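Local coordinates for maltose-binding protein MalE1 (Thermotoga maritima, PDB 6DTU) that binds maltotetraose and probably delivers maltose-type sugars to a membrane transporter, at residues 7-10 with 16-19; 18-23 with 284-289; 56-61 with 279-284; 64-69 with 265-270. All coordinates share one frame; numbering follows the deposited sequence.

Interaction 1: 7-10 with 16-19; sequences IWCS and ILQK. With GLC (alpha-D-glucopyranose), chain C.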
loop_
_atom_site.group_PDB
_atom_site.type_symbol
_atom_site.label_atom_id
_atom_site.label_comp_id
_atom_site.label_asym_id
_atom_site.label_seq_id
_atom_site.Cartn_x
_atom_site.Cartn_y
_atom_site.Cartn_z
ATOM N N ILE A 7 17.514 -9.650 4.279
ATOM C CA ILE A 7 16.224 -9.183 3.790
ATOM C C ILE A 7 15.927 -7.858 4.461
ATOM O O ILE A 7 16.059 -7.748 5.685
ATOM C CB ILE A 7 15.126 -10.178 4.205
ATOM C CG1 ILE A 7 15.450 -11.591 3.716
ATOM C CG2 ILE A 7 13.756 -9.714 3.715
ATOM C CD1 ILE A 7 14.560 -12.656 4.344
ATOM N N TRP A 8 15.482 -6.874 3.682
ATOM C CA TRP A 8 14.912 -5.634 4.205
ATOM C C TRP A 8 13.398 -5.712 4.070
ATOM O O TRP A 8 12.878 -6.022 2.992
ATOM C CB TRP A 8 15.385 -4.397 3.430
ATOM C CG TRP A 8 16.815 -4.049 3.587
ATOM C CD1 TRP A 8 17.711 -4.604 4.477
ATOM C CD2 TRP A 8 17.531 -3.057 2.851
ATOM N NE1 TRP A 8 18.944 -4.021 4.322
ATOM C CE2 TRP A 8 18.858 -3.056 3.345
ATOM C CE3 TRP A 8 17.175 -2.144 1.844
ATOM C CZ2 TRP A 8 19.840 -2.202 2.837
ATOM C CZ3 TRP A 8 18.152 -1.297 1.341
ATOM C CH2 TRP A 8 19.468 -1.326 1.849
ATOM N N CYS A 9 12.698 -5.427 5.146
ATOM C CA CYS A 9 11.242 -5.418 5.096
ATOM C C CYS A 9 10.738 -4.440 6.137
ATOM O O CYS A 9 11.471 -4.028 7.042
ATOM C CB CYS A 9 10.636 -6.815 5.318
ATOM S SG CYS A 9 10.960 -7.515 6.943
ATOM N N SER A 10 9.464 -4.103 6.020
ATOM C CA SER A 10 8.855 -3.223 7.001
ATOM C C SER A 10 8.654 -3.967 8.319
ATOM O O SER A 10 8.895 -5.166 8.437
ATOM C CB SER A 10 7.508 -2.710 6.489
ATOM O OG SER A 10 6.499 -3.668 6.740
ATOM N N ILE A 16 7.536 -12.974 11.174
ATOM C CA ILE A 16 7.337 -14.209 10.428
ATOM C C ILE A 16 8.557 -14.538 9.587
ATOM O O ILE A 16 8.985 -15.696 9.531
ATOM C CB ILE A 16 6.030 -14.207 9.612
ATOM C CG1 ILE A 16 5.880 -15.547 8.882
ATOM C CG2 ILE A 16 5.990 -13.004 8.643
ATOM C CD1 ILE A 16 5.946 -16.780 9.795
ATOM N N LEU A 17 9.163 -13.534 8.951
ATOM C CA LEU A 17 10.357 -13.805 8.145
ATOM C C LEU A 17 11.554 -14.212 8.997
ATOM O O LEU A 17 12.391 -15.009 8.547
ATOM C CB LEU A 17 10.695 -12.596 7.274
ATOM C CG LEU A 17 9.710 -12.278 6.141
ATOM C CD1 LEU A 17 10.130 -11.021 5.382
ATOM C CD2 LEU A 17 9.600 -13.430 5.196
ATOM N N GLN A 18 11.658 -13.685 10.215
ATOM C CA GLN A 18 12.710 -14.124 11.126
ATOM C C GLN A 18 12.567 -15.604 11.420
ATOM O O GLN A 18 13.545 -16.353 11.394
ATOM C CB GLN A 18 12.608 -13.347 12.444
ATOM C CG GLN A 18 13.350 -12.008 12.513
ATOM C CD GLN A 18 13.161 -11.276 13.863
ATOM O OE1 GLN A 18 12.168 -11.489 14.571
ATOM N NE2 GLN A 18 14.124 -10.417 14.219
ATOM N N LYS A 19 11.344 -16.037 11.699
ATOM C CA LYS A 19 11.111 -17.430 12.039
ATOM C C LYS A 19 11.393 -18.336 10.847
ATOM O O LYS A 19 12.056 -19.372 10.989
ATOM C CB LYS A 19 9.673 -17.577 12.526
ATOM C CG LYS A 19 9.311 -18.978 12.954
ATOM C CD LYS A 19 10.037 -19.380 14.224
ATOM C CE LYS A 19 9.639 -20.792 14.692
ATOM N NZ LYS A 19 10.204 -21.900 13.844
HETATM C C1 GLC C . 3.781 -0.954 6.740
HETATM C C2 GLC C . 3.285 -1.815 5.646
HETATM C C3 GLC C . 3.266 -1.109 4.353
HETATM C C4 GLC C . 2.448 0.133 4.427
HETATM C C5 GLC C . 3.032 1.094 5.497
HETATM C C6 GLC C . 2.218 2.198 5.775
HETATM O O1 GLC C . 5.119 -0.639 6.528
HETATM O O2 GLC C . 4.169 -2.980 5.588
HETATM O O3 GLC C . 2.702 -2.051 3.369
HETATM O O4 GLC C . 2.457 0.805 3.139
HETATM O O5 GLC C . 3.029 0.285 6.803
HETATM O O6 GLC C . 2.923 3.076 6.658
#

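Interaction 2: 18-23 with 284-289; sequences QKLGEE and SFIAKK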
loop_
_atom_site.group_PDB
_atom_site.type_symbol
_atom_site.label_atom_id
_atom_site.label_comp_id
_atom_site.label_asym_id
_atom_site.label_seq_id
_atom_site.Cartn_x
_atom_site.Cartn_y
_atom_site.Cartn_z
ATOM N N GLN A 18 11.658 -13.685 10.215
ATOM C CA GLN A 18 12.710 -14.124 11.126
ATOM C C GLN A 18 12.567 -15.604 11.420
ATOM O O GLN A 18 13.545 -16.353 11.394
ATOM C CB GLN A 18 12.608 -13.347 12.444
ATOM C CG GLN A 18 13.350 -12.008 12.513
ATOM C CD GLN A 18 13.161 -11.276 13.863
ATOM O OE1 GLN A 18 12.168 -11.489 14.571
ATOM N NE2 GLN A 18 14.124 -10.417 14.219
ATOM N N LYS A 19 11.344 -16.037 11.699
ATOM C CA LYS A 19 11.111 -17.430 12.039
ATOM C C LYS A 19 11.393 -18.336 10.847
ATOM O O LYS A 19 12.056 -19.372 10.989
ATOM C CB LYS A 19 9.673 -17.577 12.526
ATOM C CG LYS A 19 9.311 -18.978 12.954
ATOM C CD LYS A 19 10.037 -19.380 14.224
ATOM C CE LYS A 19 9.639 -20.792 14.692
ATOM N NZ LYS A 19 10.204 -21.900 13.844
ATOM N N LEU A 20 10.906 -17.954 9.658
ATOM C CA LEU A 20 11.196 -18.740 8.460
ATOM C C LEU A 20 12.690 -18.775 8.179
ATOM O O LEU A 20 13.234 -19.810 7.773
ATOM C CB LEU A 20 10.469 -18.150 7.250
ATOM C CG LEU A 20 8.952 -18.168 7.382
ATOM C CD1 LEU A 20 8.249 -17.398 6.258
ATOM C CD2 LEU A 20 8.492 -19.617 7.433
ATOM N N GLY A 21 13.379 -17.665 8.410
ATOM C CA GLY A 21 14.815 -17.645 8.176
ATOM C C GLY A 21 15.572 -18.575 9.098
ATOM O O GLY A 21 16.529 -19.230 8.677
ATOM N N GLU A 22 15.142 -18.653 10.364
ATOM C CA GLU A 22 15.722 -19.606 11.295
ATOM C C GLU A 22 15.495 -21.032 10.816
ATOM O O GLU A 22 16.379 -21.889 10.943
ATOM C CB GLU A 22 15.089 -19.425 12.675
ATOM C CG GLU A 22 15.592 -18.228 13.446
ATOM C CD GLU A 22 14.777 -17.926 14.698
ATOM O OE1 GLU A 22 15.052 -16.877 15.320
ATOM O OE2 GLU A 22 13.896 -18.729 15.085
ATOM N N GLU A 23 14.309 -21.310 10.270
ATOM C CA GLU A 23 14.027 -22.660 9.778
ATOM C C GLU A 23 14.896 -22.999 8.575
ATOM O O GLU A 23 15.455 -24.099 8.490
ATOM C CB GLU A 23 12.531 -22.790 9.456
ATOM C CG GLU A 23 11.647 -22.572 10.701
ATOM C CD GLU A 23 10.163 -22.488 10.422
ATOM O OE1 GLU A 23 9.773 -22.611 9.240
ATOM O OE2 GLU A 23 9.393 -22.254 11.391
ATOM N N SER A 284 11.745 -21.986 -3.654
ATOM C CA SER A 284 11.659 -23.336 -3.110
ATOM C C SER A 284 11.054 -23.380 -1.717
ATOM O O SER A 284 10.700 -24.470 -1.246
ATOM C CB SER A 284 13.055 -23.963 -3.035
ATOM O OG SER A 284 13.772 -23.443 -1.911
ATOM N N PHE A 285 10.960 -22.234 -1.045
ATOM C CA PHE A 285 10.562 -22.178 0.359
ATOM C C PHE A 285 9.483 -21.123 0.564
ATOM O O PHE A 285 8.368 -21.452 0.968
ATOM C CB PHE A 285 11.789 -21.893 1.247
ATOM C CG PHE A 285 11.486 -21.752 2.729
ATOM C CD1 PHE A 285 10.638 -22.648 3.381
ATOM C CD2 PHE A 285 12.118 -20.773 3.489
ATOM C CE1 PHE A 285 10.373 -22.532 4.737
ATOM C CE2 PHE A 285 11.864 -20.665 4.862
ATOM C CZ PHE A 285 11.008 -21.561 5.484
ATOM N N ILE A 286 9.788 -19.860 0.264
ATOM C CA ILE A 286 8.830 -18.787 0.525
ATOM C C ILE A 286 7.563 -18.978 -0.312
ATOM O O ILE A 286 6.449 -18.694 0.142
ATOM C CB ILE A 286 9.499 -17.408 0.334
ATOM C CG1 ILE A 286 10.577 -17.176 1.395
ATOM C CG2 ILE A 286 8.490 -16.262 0.396
ATOM C CD1 ILE A 286 10.029 -17.085 2.823
ATOM N N ALA A 287 7.704 -19.468 -1.543
ATOM C CA ALA A 287 6.553 -19.567 -2.422
ATOM C C ALA A 287 5.620 -20.720 -2.091
ATOM O O ALA A 287 4.557 -20.820 -2.721
ATOM C CB ALA A 287 6.995 -19.698 -3.883
ATOM N N LYS A 288 5.976 -21.596 -1.163
ATOM C CA LYS A 288 5.160 -22.783 -0.945
ATOM C C LYS A 288 3.854 -22.435 -0.232
ATOM O O LYS A 288 3.729 -21.400 0.423
ATOM C CB LYS A 288 5.915 -23.839 -0.139
ATOM C CG LYS A 288 7.068 -24.520 -0.860
ATOM C CD LYS A 288 7.972 -25.263 0.109
ATOM C CE LYS A 288 7.221 -26.169 1.063
ATOM N NZ LYS A 288 7.478 -27.619 0.793
ATOM N N LYS A 289 2.864 -23.321 -0.390
ATOM C CA LYS A 289 1.539 -23.082 0.177
ATOM C C LYS A 289 1.599 -22.805 1.671
ATOM O O LYS A 289 1.098 -21.775 2.142
ATOM C CB LYS A 289 0.593 -24.245 -0.137
ATOM C CG LYS A 289 -0.781 -24.036 0.482
ATOM C CD LYS A 289 -1.791 -25.130 0.097
ATOM C CE LYS A 289 -1.344 -26.495 0.527
ATOM N NZ LYS A 289 -2.209 -27.564 -0.067
#

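Interaction 3: 56-61 with 279-284; sequences ADIIVG and IEFLTS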
loop_
_atom_site.group_PDB
_atom_site.type_symbol
_atom_site.label_atom_id
_atom_site.label_comp_id
_atom_site.label_asym_id
_atom_site.label_seq_id
_atom_site.Cartn_x
_atom_site.Cartn_y
_atom_site.Cartn_z
ATOM N N ALA A 56 20.498 -5.023 0.541
ATOM C CA ALA A 56 20.060 -6.350 0.970
ATOM C C ALA A 56 19.981 -7.287 -0.231
ATOM O O ALA A 56 19.844 -6.856 -1.380
ATOM C CB ALA A 56 18.663 -6.257 1.588
ATOM N N ASP A 57 20.088 -8.592 0.040
ATOM C CA ASP A 57 19.924 -9.558 -1.044
ATOM C C ASP A 57 18.485 -9.636 -1.522
ATOM O O ASP A 57 18.249 -9.944 -2.694
ATOM C CB ASP A 57 20.397 -10.929 -0.584
ATOM C CG ASP A 57 21.807 -10.875 -0.014
ATOM O OD1 ASP A 57 22.765 -10.767 -0.804
ATOM O OD2 ASP A 57 21.982 -10.909 1.231
ATOM N N ILE A 58 17.529 -9.417 -0.622
ATOM C CA ILE A 58 16.104 -9.497 -0.921
ATOM C C ILE A 58 15.425 -8.304 -0.271
ATOM O O ILE A 58 15.712 -7.985 0.888
ATOM C CB ILE A 58 15.540 -10.803 -0.332
ATOM C CG1 ILE A 58 16.147 -12.027 -1.037
ATOM C CG2 ILE A 58 14.027 -10.836 -0.380
ATOM C CD1 ILE A 58 15.815 -13.353 -0.333
ATOM N N ILE A 59 14.534 -7.634 -1.003
ATOM C CA ILE A 59 13.727 -6.565 -0.429
ATOM C C ILE A 59 12.260 -6.946 -0.560
ATOM O O ILE A 59 11.847 -7.607 -1.517
ATOM C CB ILE A 59 14.028 -5.152 -1.014
ATOM C CG1 ILE A 59 13.720 -5.110 -2.519
ATOM C CG2 ILE A 59 15.455 -4.739 -0.689
ATOM C CD1 ILE A 59 13.819 -3.717 -3.128
ATOM N N VAL A 60 11.469 -6.517 0.413
ATOM C CA VAL A 60 10.037 -6.784 0.431
ATOM C C VAL A 60 9.321 -5.452 0.277
ATOM O O VAL A 60 9.585 -4.513 1.031
ATOM C CB VAL A 60 9.617 -7.497 1.729
ATOM C CG1 VAL A 60 8.133 -7.808 1.696
ATOM C CG2 VAL A 60 10.467 -8.759 1.986
ATOM N N GLY A 61 8.393 -5.370 -0.664
ATOM C CA GLY A 61 7.700 -4.110 -0.841
ATOM C C GLY A 61 6.684 -4.162 -1.947
ATOM O O GLY A 61 6.224 -5.232 -2.338
ATOM N N ILE A 279 17.085 -16.302 -4.979
ATOM C CA ILE A 279 16.001 -16.824 -5.800
ATOM C C ILE A 279 15.569 -18.204 -5.305
ATOM O O ILE A 279 14.368 -18.492 -5.196
ATOM C CB ILE A 279 16.404 -16.825 -7.292
ATOM C CG1 ILE A 279 16.508 -15.391 -7.799
ATOM C CG2 ILE A 279 15.349 -17.559 -8.113
ATOM C CD1 ILE A 279 17.166 -15.304 -9.213
ATOM N N GLU A 280 16.535 -19.073 -4.978
ATOM C CA GLU A 280 16.208 -20.411 -4.483
ATOM C C GLU A 280 15.387 -20.349 -3.203
ATOM O O GLU A 280 14.422 -21.096 -3.029
ATOM C CB GLU A 280 17.486 -21.216 -4.239
ATOM C CG GLU A 280 17.251 -22.605 -3.578
ATOM C CD GLU A 280 16.653 -23.657 -4.523
ATOM O OE1 GLU A 280 16.562 -23.415 -5.752
ATOM O OE2 GLU A 280 16.273 -24.745 -4.029
ATOM N N PHE A 281 15.806 -19.512 -2.266
ATOM C CA PHE A 281 15.049 -19.289 -1.040
ATOM C C PHE A 281 13.609 -18.858 -1.333
ATOM O O PHE A 281 12.659 -19.364 -0.722
ATOM C CB PHE A 281 15.815 -18.253 -0.232
ATOM C CG PHE A 281 15.128 -17.785 0.986
ATOM C CD1 PHE A 281 15.146 -18.529 2.135
ATOM C CD2 PHE A 281 14.492 -16.569 0.995
ATOM C CE1 PHE A 281 14.534 -18.064 3.282
ATOM C CE2 PHE A 281 13.858 -16.109 2.124
ATOM C CZ PHE A 281 13.882 -16.845 3.263
ATOM N N LEU A 282 13.428 -17.952 -2.294
ATOM C CA LEU A 282 12.085 -17.462 -2.587
ATOM C C LEU A 282 11.237 -18.530 -3.260
ATOM O O LEU A 282 10.074 -18.719 -2.890
ATOM C CB LEU A 282 12.153 -16.213 -3.463
ATOM C CG LEU A 282 12.787 -15.010 -2.757
ATOM C CD1 LEU A 282 12.743 -13.856 -3.745
ATOM C CD2 LEU A 282 12.063 -14.648 -1.475
ATOM N N THR A 283 11.784 -19.216 -4.270
ATOM C CA THR A 283 10.957 -20.140 -5.054
ATOM C C THR A 283 10.740 -21.479 -4.359
ATOM O O THR A 283 9.676 -22.091 -4.514
ATOM C CB THR A 283 11.555 -20.371 -6.447
ATOM O OG1 THR A 283 12.842 -20.994 -6.307
ATOM C CG2 THR A 283 11.656 -19.044 -7.211
ATOM N N SER A 284 11.745 -21.986 -3.654
ATOM C CA SER A 284 11.659 -23.336 -3.110
ATOM C C SER A 284 11.054 -23.380 -1.717
ATOM O O SER A 284 10.700 -24.470 -1.246
ATOM C CB SER A 284 13.055 -23.963 -3.035
ATOM O OG SER A 284 13.772 -23.443 -1.911
#

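Interaction 4: 64-69 with 265-270; sequences DWVGEL and GFMVNA. With GLC (alpha-D-glucopyranose), chain B.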
loop_
_atom_site.group_PDB
_atom_site.type_symbol
_atom_site.label_atom_id
_atom_site.label_comp_id
_atom_site.label_asym_id
_atom_site.label_seq_id
_atom_site.Cartn_x
_atom_site.Cartn_y
_atom_site.Cartn_z
ATOM N N ASP A 64 4.599 -1.107 -7.286
ATOM C CA ASP A 64 4.877 0.122 -8.034
ATOM C C ASP A 64 6.370 0.376 -8.172
ATOM O O ASP A 64 6.773 1.128 -9.063
ATOM C CB ASP A 64 4.213 1.349 -7.394
ATOM C CG ASP A 64 4.720 1.631 -5.975
ATOM O OD1 ASP A 64 4.440 0.790 -5.095
ATOM O OD2 ASP A 64 5.371 2.680 -5.759
ATOM N N TRP A 65 7.200 -0.247 -7.330
ATOM C CA TRP A 65 8.643 -0.064 -7.425
ATOM C C TRP A 65 9.249 -0.763 -8.637
ATOM O O TRP A 65 10.369 -0.418 -9.027
ATOM C CB TRP A 65 9.334 -0.673 -6.211
ATOM C CG TRP A 65 8.894 -0.211 -4.866
ATOM C CD1 TRP A 65 8.016 0.797 -4.571
ATOM C CD2 TRP A 65 9.339 -0.746 -3.619
ATOM N NE1 TRP A 65 7.897 0.930 -3.201
ATOM C CE2 TRP A 65 8.692 -0.013 -2.597
ATOM C CE3 TRP A 65 10.221 -1.781 -3.265
ATOM C CZ2 TRP A 65 8.911 -0.270 -1.232
ATOM C CZ3 TRP A 65 10.425 -2.046 -1.904
ATOM C CH2 TRP A 65 9.749 -1.315 -0.915
ATOM N N VAL A 66 8.542 -1.718 -9.251
ATOM C CA VAL A 66 9.197 -2.687 -10.135
ATOM C C VAL A 66 9.831 -2.008 -11.347
ATOM O O VAL A 66 10.988 -2.275 -11.686
ATOM C CB VAL A 66 8.223 -3.807 -10.549
ATOM C CG1 VAL A 66 8.817 -4.626 -11.669
ATOM C CG2 VAL A 66 7.893 -4.694 -9.382
ATOM N N GLY A 67 9.069 -1.171 -12.059
ATOM C CA GLY A 67 9.600 -0.578 -13.282
ATOM C C GLY A 67 10.864 0.235 -13.064
ATOM O O GLY A 67 11.853 0.071 -13.781
ATOM N N GLU A 68 10.854 1.120 -12.064
ATOM C CA GLU A 68 12.048 1.904 -11.765
ATOM C C GLU A 68 13.237 1.000 -11.438
ATOM O O GLU A 68 14.343 1.199 -11.952
ATOM C CB GLU A 68 11.757 2.875 -10.622
ATOM C CG GLU A 68 12.961 3.722 -10.221
ATOM C CD GLU A 68 12.706 4.594 -9.015
ATOM O OE1 GLU A 68 11.713 4.373 -8.287
ATOM O OE2 GLU A 68 13.523 5.504 -8.775
ATOM N N LEU A 69 13.040 0.011 -10.559
ATOM C CA LEU A 69 14.164 -0.832 -10.179
ATOM C C LEU A 69 14.640 -1.717 -11.332
ATOM O O LEU A 69 15.842 -1.977 -11.451
ATOM C CB LEU A 69 13.823 -1.639 -8.933
ATOM C CG LEU A 69 13.563 -0.790 -7.695
ATOM C CD1 LEU A 69 13.181 -1.680 -6.523
ATOM C CD2 LEU A 69 14.738 0.114 -7.313
ATOM N N GLY A 265 5.397 -8.064 -2.430
ATOM C CA GLY A 265 6.181 -9.201 -2.874
ATOM C C GLY A 265 7.653 -9.072 -2.544
ATOM O O GLY A 265 8.119 -8.077 -1.989
ATOM N N PHE A 266 8.373 -10.124 -2.904
ATOM C CA PHE A 266 9.790 -10.282 -2.622
ATOM C C PHE A 266 10.572 -10.059 -3.910
ATOM O O PHE A 266 10.321 -10.733 -4.916
ATOM C CB PHE A 266 10.056 -11.706 -2.122
ATOM C CG PHE A 266 9.366 -12.056 -0.818
ATOM C CD1 PHE A 266 10.066 -11.976 0.389
ATOM C CD2 PHE A 266 8.035 -12.477 -0.789
ATOM C CE1 PHE A 266 9.444 -12.296 1.623
ATOM C CE2 PHE A 266 7.402 -12.789 0.443
ATOM C CZ PHE A 266 8.113 -12.698 1.643
ATOM N N MET A 267 11.550 -9.155 -3.861
ATOM C CA MET A 267 12.394 -8.829 -5.003
ATOM C C MET A 267 13.843 -9.132 -4.659
ATOM O O MET A 267 14.242 -9.013 -3.507
ATOM C CB MET A 267 12.253 -7.373 -5.361
ATOM C CG MET A 267 10.898 -7.078 -5.952
ATOM S SD MET A 267 10.412 -5.360 -5.798
ATOM C CE MET A 267 9.839 -5.282 -4.095
ATOM N N VAL A 268 14.634 -9.522 -5.661
ATOM C CA VAL A 268 16.020 -9.951 -5.480
ATOM C C VAL A 268 16.958 -8.873 -6.019
ATOM O O VAL A 268 16.740 -8.340 -7.110
ATOM C CB VAL A 268 16.281 -11.306 -6.164
ATOM C CG1 VAL A 268 17.772 -11.680 -6.071
ATOM C CG2 VAL A 268 15.419 -12.382 -5.529
ATOM N N ASN A 269 17.994 -8.553 -5.243
ATOM C CA ASN A 269 18.990 -7.557 -5.634
ATOM C C ASN A 269 19.853 -8.113 -6.766
ATOM O O ASN A 269 20.608 -9.071 -6.563
ATOM C CB ASN A 269 19.864 -7.294 -4.415
ATOM C CG ASN A 269 20.929 -6.223 -4.632
ATOM O OD1 ASN A 269 21.130 -5.702 -5.725
ATOM N ND2 ASN A 269 21.624 -5.894 -3.557
ATOM N N ALA A 270 19.787 -7.476 -7.948
ATOM C CA ALA A 270 20.580 -7.928 -9.087
ATOM C C ALA A 270 22.072 -7.708 -8.886
ATOM O O ALA A 270 22.878 -8.309 -9.617
ATOM C CB ALA A 270 20.129 -7.242 -10.376
HETATM C C1 GLC B . 2.783 3.644 -1.670
HETATM C C2 GLC B . 3.829 3.199 -2.613
HETATM C C3 GLC B . 5.180 3.720 -2.230
HETATM C C4 GLC B . 5.212 5.197 -2.187
HETATM C C5 GLC B . 4.148 5.736 -1.199
HETATM C C6 GLC B . 4.038 7.136 -1.248
HETATM O O2 GLC B . 3.876 1.744 -2.603
HETATM O O3 GLC B . 6.176 3.242 -3.190
HETATM O O4 GLC B . 6.530 5.599 -1.721
HETATM O O5 GLC B . 2.769 5.120 -1.596
HETATM O O6 GLC B . 3.090 7.537 -0.282
#

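Interaction 1: 7-10 with 16-19
An apolar contact between I7, C9 and L17 packs helix 14-28 onto strand 4-9, the first two elements of a beta-alpha-beta unit that continues into strand 31-36. The whole of it runs through one methyl group. L17 CD1 lies 3.9 Å from C9 SG, and the same L17 CD1 stands 4.2 Å from I7 CG2, so the leucine tip bridges two strand residues that face the helix. I7 and L17 meet at about a right angle, and the ethyl arm of the isoleucine takes no part: with CG1 beside the backbone N (chi1 -56°), CG2 is the branch offered to the leucine. A first torsion of 64° in C9 leaves its SG on the helix side, where L17 CD1 meets it. L17 also touches V34, and I7 and C9 touch V32 and V34 respectively, so the helix rests on both parallel strands of the unit. W8 turns to the other side of the sheet, where it packs on helix 39-49.

Just past the strand end, S10 belongs to the sugar pocket. Its OG accepts a hydrogen bond from O2 of the chain C glucose at 2.7 Å (S10 OG to glucose O2) and is also bonded to K12 N and Q13 OE1. Three partners thus hold the hydroxyl, two of them from the turn that leads into the helix, which should restrain its rotation; R301 NH1 bonds the same glucose. Apolar burial therefore sets the strand against the helix, while the polar grip on S10 OG ties the connecting loop to the ligand.

Interaction 2: 18-23 with 284-289
Apolar packing joins L20 to F285 and I286. The two leucine methyls go to different partners: L20 CD2 reaches F285 CZ at 3.7 Å, whereas L20 CD1 meets I286 CD1 at 3.9 Å. L20 CB also packs on F285, 3.7 Å from its CE2. With CG anti to the backbone N (chi1 177°), the F285 ring extends toward helix 14-28.

Polar groups meet the rim of that ring. L20 O lies 3.3 Å from F285 CE2, at the edge and near the ring plane, where the slightly positive ring hydrogens would suit a carbonyl oxygen. E23 OE1 sits at the same kind of place, 4.1 Å from F285 CZ, its carboxylate turned 56° from the ring.

The contact sets helix 14-28 against the end of helix 275-286, in a solute-binding protein fold. F285 lies within a wider pi-type turn at 284-286, and K288 follows as N-cap of helix 289-298, whose T291, R294 and I295 touch L20 as well.

Charge interactions run along helix 14-28. K19 NZ forms a salt bridge with E23 OE2 at 2.6 Å, one turn on, approaching the anti lone pair of that oxygen. R294 NH2 is a second cationic partner of E23 OE2, linking the carboxylate to helix 289-298.

Interaction 3: 56-61 with 279-284
The carbonyl oxygen of E280 is gripped twice by one residue: S284 OG donates to E280 O at 2.7 Å, and S284 N donates to E280 O at 2.9 Å. The two donors come from opposite faces of the carbonyl plane; the hydroxyl lies 39° out of it, with a C=O...OG angle of 141°. This serine folds its side chain back onto its own helix, and a wider pi-type turn begins nearby, at 282-284.

Across the contact itself nothing polar passes. I58 is the strand residue that carries it, and its terminal CD1 does the touching, 3.7 Å from F281 CD2 and 4.1 Å from L282 CD2. With CG1 anti to the carbonyl carbon (chi1 -66°) and an extended second torsion, the isoleucine stretches its ethyl arm toward the helix and fits its tip between two consecutive residues there. The methyl meets the phenyl ring at a slant. L282 comes the other way, so that its chain and that of I58 slide past each other in opposite directions. All three side chains are buried, and the backbones stay well apart: 8.8 Å separates I58 CA from I279 CA.

Strand 58-62 runs between strand 4-9, its parallel partner, and antiparallel strand 260-268, so helix 275-286 covers the inner part of a sheet. F281 leans toward strand 4-9 through L5 and meets F24 of helix 14-28 edge-to-face, while L282 leans the other way, onto F266 and V268 of strand 260-268 and onto I104 of strand 100-109.

Interaction 4: 64-69 with 265-270
W65 and M267 set their side chains at about a right angle, and the methionine methyl makes the contact: M267 CE lies 3.6 Å from W65 CE3 and reaches the six-membered part of the indole on a slant. A bend at the third torsion of M267 (chi3 -80°) turns CE toward that ring. M267 SD is 4.4 Å from V66 CG2, so the one flexible chain touches both W65 and V66.

The N-H edge of the same indole is turned to the sugar. W65 NE1 donates to O3 of the chain B glucose at 2.9 Å (W65 NE1 to glucose O3), with the oxygen at the ring edge and in its plane; the N-H...O angle of 138° makes this a bent bond. That hydroxyl in turn donates to D64 OD2 at 2.8 Å (glucose O3 to D64 OD2), and the neighbouring glucose O2 donates to D64 OD1 at 2.7 Å. Each carboxylate oxygen takes one of two adjacent hydroxyls. K43 adds a cation-pi contact to the indole, and F39 brings a second ring.

An acidic side chain straddling vicinal hydroxyls beside a tryptophan is a familiar feature of carbohydrate-binding sites, including those of periplasmic sugar-binding proteins.

Interactions 1, 3 and 4 follow one sheet across three neighbouring strands: W8 N and W8 O lie 3.0 Å from I58 O and V60 N respectively, probable hydrogen bonds, and I59 O is 2.8 Å from M267 N. Interactions 1 and 2 use overlapping parts of helix 14-28, and interactions 2 and 3 overlapping parts of helix 275-286, with centres about 10 Å apart in both cases. F266 ties the layers together, its ring touching L17, V60 and I286. Interactions 1 and 4, centres about 16 Å apart, reach glucose units of chains C and B respectively; interaction 2 joins two helices and interaction 3 lays one on the sheet, the I58 side chain about 14 Å from a bound glucose.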